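Side-chain contacts in H127A/Y244A mutant of alginate lyase AlyC3 in complex with dimannuronate (Psychromonas sp., PDB 7C8F), which belongs to a PL7 family of polysaccharide lyases that cleave alginate by beta-elimination: residues B[59-62]-B[63-66]; B[227-230]-B[231-234]. All blocks are in the same frame, centred on the assembly; numbering follows the deposited sequence.

In the fold
Contacts 1 and 2 are two turns of the same chain, on opposite sides of its centre, with their own centres 38 Å apart and their nearest atoms about 28 Å apart. Both connect strands of the PL7 lyase beta-sandwich. Residues 59-66 form the hairpin between strands 58-60 and 67-72, at one edge of the seven-stranded sheet. Residues 227-234 leave strand 221-227, at that sheet's other edge, and lead into strand 235-240 of the nine-stranded sheet. Only contact 2 lies near the ligand: the Trp-231 side chain is about 8 Å from a bound mannuronate unit. Contact 2 also meets the second subunit, through Asp-229, Arg-232 and His-233, whereas contact 1 touches no other chain.

Contact 1. Residues B[59-62]-B[63-66]; sequences YVDK and KSEA
Asp-61 turns its carboxylate in over the bend toward Lys-63 and Ser-64, and gathers their backbone N-H groups on one oxygen. Its OD1 takes a nearly straight bond from Ser-64 N (2.8 Å, 171° at the hydrogen), on the anti lone pair, and a weak, more bent one from Lys-63 N at 3.0 Å. The carboxylate gets there because CG stands anti to the backbone N (chi1 -177°), beside the carbonyl carbon. Ser-64 OG lies alongside, 3.3 Å from Asp-61 CB, and accepts from Ala-66 N (3.2 Å), an ST turn that ties the hydroxyl to the outgoing chain. With an alanine at Asp-61 the carboxylate is gone, and Ser-64 N and Lys-63 N would probably lose their shared side-chain acceptor, leaving the first half of the bend freer to shift. The backbone closes the beta-hairpin that joins strands 58-60 and 67-72: Asp-61 N gives to Ala-66 O at 2.9 Å, in the carbonyl plane, and Glu-65 N returns to Asp-61 O. Glu-65 turns the chain with positive phi (60°). Beside these bonds Val-60 CG1 packs 3.7 Å from Glu-65 CA. The C-H of Val-60 CA points to Ala-66 O, 3.3 Å from CA. Farther out, Lys-62 runs extended to give NZ to Gly-9 O, and Glu-65 OE1 accepts a hydrogen bond from Gln-19 NE2, in helix 18-25.

Contact 2. Residues B[227-230]-B[231-234]; sequences DIDY and WRHL
Arg-232 folds back and gives the carbonyl oxygen of Asp-229 two N-H donors. Backbone N (3.1 Å) and NH1 (3.0 Å) reach Asp-229 O from opposite faces of the carbonyl plane; the oxygen lies near the guanidinium plane, at its edge. CG of Arg-232 sits between its backbone N and carbonyl carbon (chi1 66°), which brings the extended chain back beside Asp-229. There OD1 lies 3.5 Å from NH1, a salt bridge of charges alone, as the oxygen stands well off the guanidinium plane. That carboxylate also meets Lys-212 and, through OD2, Arg-87 of the second subunit, while Arg-232 NE pairs with Asp-89 of that subunit and Arg-232 O accepts from NH2 of its Arg-232. Trp-231 N donates to Ile-228 O (2.9 Å), and Asp-227 OD1 accepts from Asp-229 N, an Asx turn leading into the short 3-10 segment. Tyr-230 CE1 packs 3.9 Å from Trp-231 CE3; the phenol OH is bonded to Lys-163 O and His-226, and the indole NE1 to Ser-236 OG. His-233 stacks on His-233 of the second subunit. Asp-229 and Asp-89 of the second subunit probably offset the buried charge of Arg-232, which also has Arg-87 of that subunit close by.

Contact 1. Residues B[59-62]-B[63-66]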
loop_
_atom_site.group_PDB
_atom_site.type_symbol
_atom_site.label_atom_id
_atom_site.label_comp_id
_atom_site.label_asym_id
_atom_site.label_seq_id
_atom_site.Cartn_x
_atom_site.Cartn_y
_atom_site.Cartn_z
ATOM N N TYR B 59 -3.008 -0.478 36.975
ATOM C CA TYR B 59 -3.750 0.137 38.066
ATOM C C TYR B 59 -3.404 1.613 38.120
ATOM O O TYR B 59 -2.485 2.084 37.437
ATOM C CB TYR B 59 -3.438 -0.559 39.403
ATOM C CG TYR B 59 -1.988 -0.434 39.850
ATOM C CD1 TYR B 59 -1.023 -1.332 39.407
ATOM C CD2 TYR B 59 -1.597 0.578 40.719
ATOM C CE1 TYR B 59 0.306 -1.216 39.816
ATOM C CE2 TYR B 59 -0.284 0.701 41.141
ATOM C CZ TYR B 59 0.662 -0.198 40.683
ATOM O OH TYR B 59 1.973 -0.067 41.101
ATOM N N VAL B 60 -4.127 2.345 38.958
ATOM C CA VAL B 60 -3.786 3.722 39.271
ATOM C C VAL B 60 -3.244 3.756 40.691
ATOM O O VAL B 60 -3.856 3.197 41.611
ATOM C CB VAL B 60 -4.975 4.679 39.083
ATOM C CG1 VAL B 60 -4.676 6.006 39.723
ATOM C CG2 VAL B 60 -5.241 4.884 37.597
ATOM N N ASP B 61 -2.076 4.366 40.854
ATOM C CA ASP B 61 -1.510 4.555 42.182
ATOM C C ASP B 61 -2.336 5.597 42.922
ATOM O O ASP B 61 -2.455 6.742 42.476
ATOM C CB ASP B 61 -0.063 5.016 42.048
ATOM C CG ASP B 61 0.621 5.175 43.394
ATOM O OD1 ASP B 61 0.420 6.222 44.035
ATOM O OD2 ASP B 61 1.345 4.250 43.802
ATOM N N LYS B 62 -2.917 5.205 44.062
ATOM C CA LYS B 62 -3.870 6.092 44.722
ATOM C C LYS B 62 -3.210 7.368 45.227
ATOM O O LYS B 62 -3.861 8.418 45.288
ATOM C CB LYS B 62 -4.599 5.360 45.851
ATOM C CG LYS B 62 -5.617 4.335 45.374
ATOM C CD LYS B 62 -6.508 3.876 46.526
ATOM C CE LYS B 62 -7.708 3.090 46.033
ATOM N NZ LYS B 62 -8.647 2.777 47.154
ATOM N N LYS B 63 -1.926 7.312 45.571
ATOM C CA LYS B 63 -1.267 8.498 46.104
ATOM C C LYS B 63 -0.867 9.465 44.996
ATOM O O LYS B 63 -1.135 10.669 45.086
ATOM C CB LYS B 63 -0.057 8.096 46.949
ATOM C CG LYS B 63 0.598 9.261 47.666
ATOM C CD LYS B 63 0.745 8.979 49.149
ATOM C CE LYS B 63 1.431 10.134 49.854
ATOM N NZ LYS B 63 2.765 10.414 49.257
ATOM N N SER B 64 -0.221 8.962 43.940
ATOM C CA SER B 64 0.244 9.819 42.857
ATOM C C SER B 64 -0.793 10.012 41.760
ATOM O O SER B 64 -0.682 10.972 40.987
ATOM C CB SER B 64 1.513 9.233 42.226
ATOM O OG SER B 64 1.227 8.009 41.557
ATOM N N GLU B 65 -1.809 9.151 41.705
ATOM C CA GLU B 65 -2.783 9.099 40.612
ATOM C C GLU B 65 -2.140 8.819 39.261
ATOM O O GLU B 65 -2.705 9.172 38.222
ATOM C CB GLU B 65 -3.681 10.345 40.548
ATOM C CG GLU B 65 -4.465 10.587 41.853
ATOM C CD GLU B 65 -5.688 11.473 41.676
ATOM O OE1 GLU B 65 -5.996 11.875 40.537
ATOM O OE2 GLU B 65 -6.354 11.769 42.691
ATOM N N ALA B 66 -0.964 8.205 39.249
ATOM C CA ALA B 66 -0.374 7.792 37.985
ATOM C C ALA B 66 -1.015 6.494 37.523
ATOM O O ALA B 66 -1.295 5.595 38.324
ATOM C CB ALA B 66 1.135 7.584 38.131
#

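Contact 2. Residues B[227-230]-B[231-234]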
loop_
_atom_site.group_PDB
_atom_site.type_symbol
_atom_site.label_atom_id
_atom_site.label_comp_id
_atom_site.label_asym_id
_atom_site.label_seq_id
_atom_site.Cartn_x
_atom_site.Cartn_y
_atom_site.Cartn_z
ATOM N N ASP B 227 7.864 13.596 7.367
ATOM C CA ASP B 227 6.948 13.346 6.253
ATOM C C ASP B 227 6.679 11.846 6.162
ATOM O O ASP B 227 7.618 11.050 6.087
ATOM C CB ASP B 227 7.602 13.873 4.968
ATOM C CG ASP B 227 6.752 13.682 3.703
ATOM O OD1 ASP B 227 5.746 12.960 3.719
ATOM O OD2 ASP B 227 7.128 14.255 2.653
ATOM N N ILE B 228 5.392 11.455 6.197
ATOM C CA ILE B 228 5.014 10.044 6.124
ATOM C C ILE B 228 4.130 9.757 4.913
ATOM O O ILE B 228 3.269 8.872 4.961
ATOM C CB ILE B 228 4.347 9.571 7.432
ATOM C CG1 ILE B 228 3.143 10.450 7.801
ATOM C CG2 ILE B 228 5.361 9.572 8.566
ATOM C CD1 ILE B 228 2.243 9.851 8.884
ATOM N N ASP B 229 4.335 10.473 3.837
ATOM C CA ASP B 229 3.587 10.241 2.592
ATOM C C ASP B 229 3.638 8.742 2.211
ATOM O O ASP B 229 2.697 8.201 1.747
ATOM C CB ASP B 229 4.224 11.107 1.490
ATOM C CG ASP B 229 3.412 11.251 0.210
ATOM O OD1 ASP B 229 2.289 10.933 0.147
ATOM O OD2 ASP B 229 3.998 11.783 -0.688
ATOM N N TYR B 230 4.774 8.132 2.430
ATOM C CA TYR B 230 4.975 6.725 2.111
ATOM C C TYR B 230 4.045 5.732 2.811
ATOM O O TYR B 230 3.898 4.650 2.366
ATOM C CB TYR B 230 6.435 6.306 2.385
ATOM C CG TYR B 230 6.896 6.515 3.818
ATOM C CD1 TYR B 230 6.652 5.570 4.776
ATOM C CD2 TYR B 230 7.556 7.659 4.183
ATOM C CE1 TYR B 230 7.025 5.771 6.064
ATOM C CE2 TYR B 230 7.949 7.866 5.463
ATOM C CZ TYR B 230 7.671 6.931 6.391
ATOM O OH TYR B 230 8.087 7.151 7.659
ATOM N N TRP B 231 3.454 6.165 3.910
ATOM C CA TRP B 231 2.575 5.366 4.735
ATOM C C TRP B 231 1.092 5.609 4.489
ATOM O O TRP B 231 0.280 5.088 5.150
ATOM C CB TRP B 231 2.861 5.754 6.179
ATOM C CG TRP B 231 2.522 4.800 7.288
ATOM C CD1 TRP B 231 1.500 4.890 8.141
ATOM C CD2 TRP B 231 3.275 3.670 7.685
ATOM N NE1 TRP B 231 1.532 3.882 9.044
ATOM C CE2 TRP B 231 2.629 3.111 8.788
ATOM C CE3 TRP B 231 4.440 3.072 7.212
ATOM C CZ2 TRP B 231 3.118 1.988 9.422
ATOM C CZ3 TRP B 231 4.899 1.968 7.838
ATOM C CH2 TRP B 231 4.247 1.447 8.932
ATOM N N ARG B 232 0.805 6.434 3.519
ATOM C CA ARG B 232 -0.555 6.900 3.260
ATOM C C ARG B 232 -1.676 5.898 3.156
ATOM O O ARG B 232 -2.776 6.194 3.572
ATOM C CB ARG B 232 -0.579 7.857 2.062
ATOM C CG ARG B 232 -0.225 7.254 0.723
ATOM C CD ARG B 232 0.030 8.319 -0.330
ATOM N NE ARG B 232 0.398 7.816 -1.645
ATOM C CZ ARG B 232 1.632 7.553 -2.015
ATOM N NH1 ARG B 232 2.620 7.674 -1.186
ATOM N NH2 ARG B 232 1.891 7.158 -3.219
ATOM N N HIS B 233 -1.348 4.739 2.614
ATOM C CA HIS B 233 -2.358 3.695 2.437
ATOM C C HIS B 233 -2.652 2.899 3.705
ATOM O O HIS B 233 -3.600 2.099 3.703
ATOM C CB HIS B 233 -1.901 2.705 1.360
ATOM C CG HIS B 233 -0.537 2.133 1.618
ATOM N ND1 HIS B 233 0.572 2.928 1.804
ATOM C CD2 HIS B 233 -0.106 0.851 1.720
ATOM C CE1 HIS B 233 1.634 2.164 1.995
ATOM N NE2 HIS B 233 1.255 0.899 1.935
ATOM N N LEU B 234 -1.882 3.078 4.778
ATOM C CA LEU B 234 -1.985 2.213 5.950
ATOM C C LEU B 234 -2.801 2.890 7.050
ATOM O O LEU B 234 -2.389 3.917 7.597
ATOM C CB LEU B 234 -0.585 1.843 6.444
ATOM C CG LEU B 234 0.205 1.005 5.434
ATOM C CD1 LEU B 234 1.663 0.898 5.874
ATOM C CD2 LEU B 234 -0.430 -0.381 5.301
#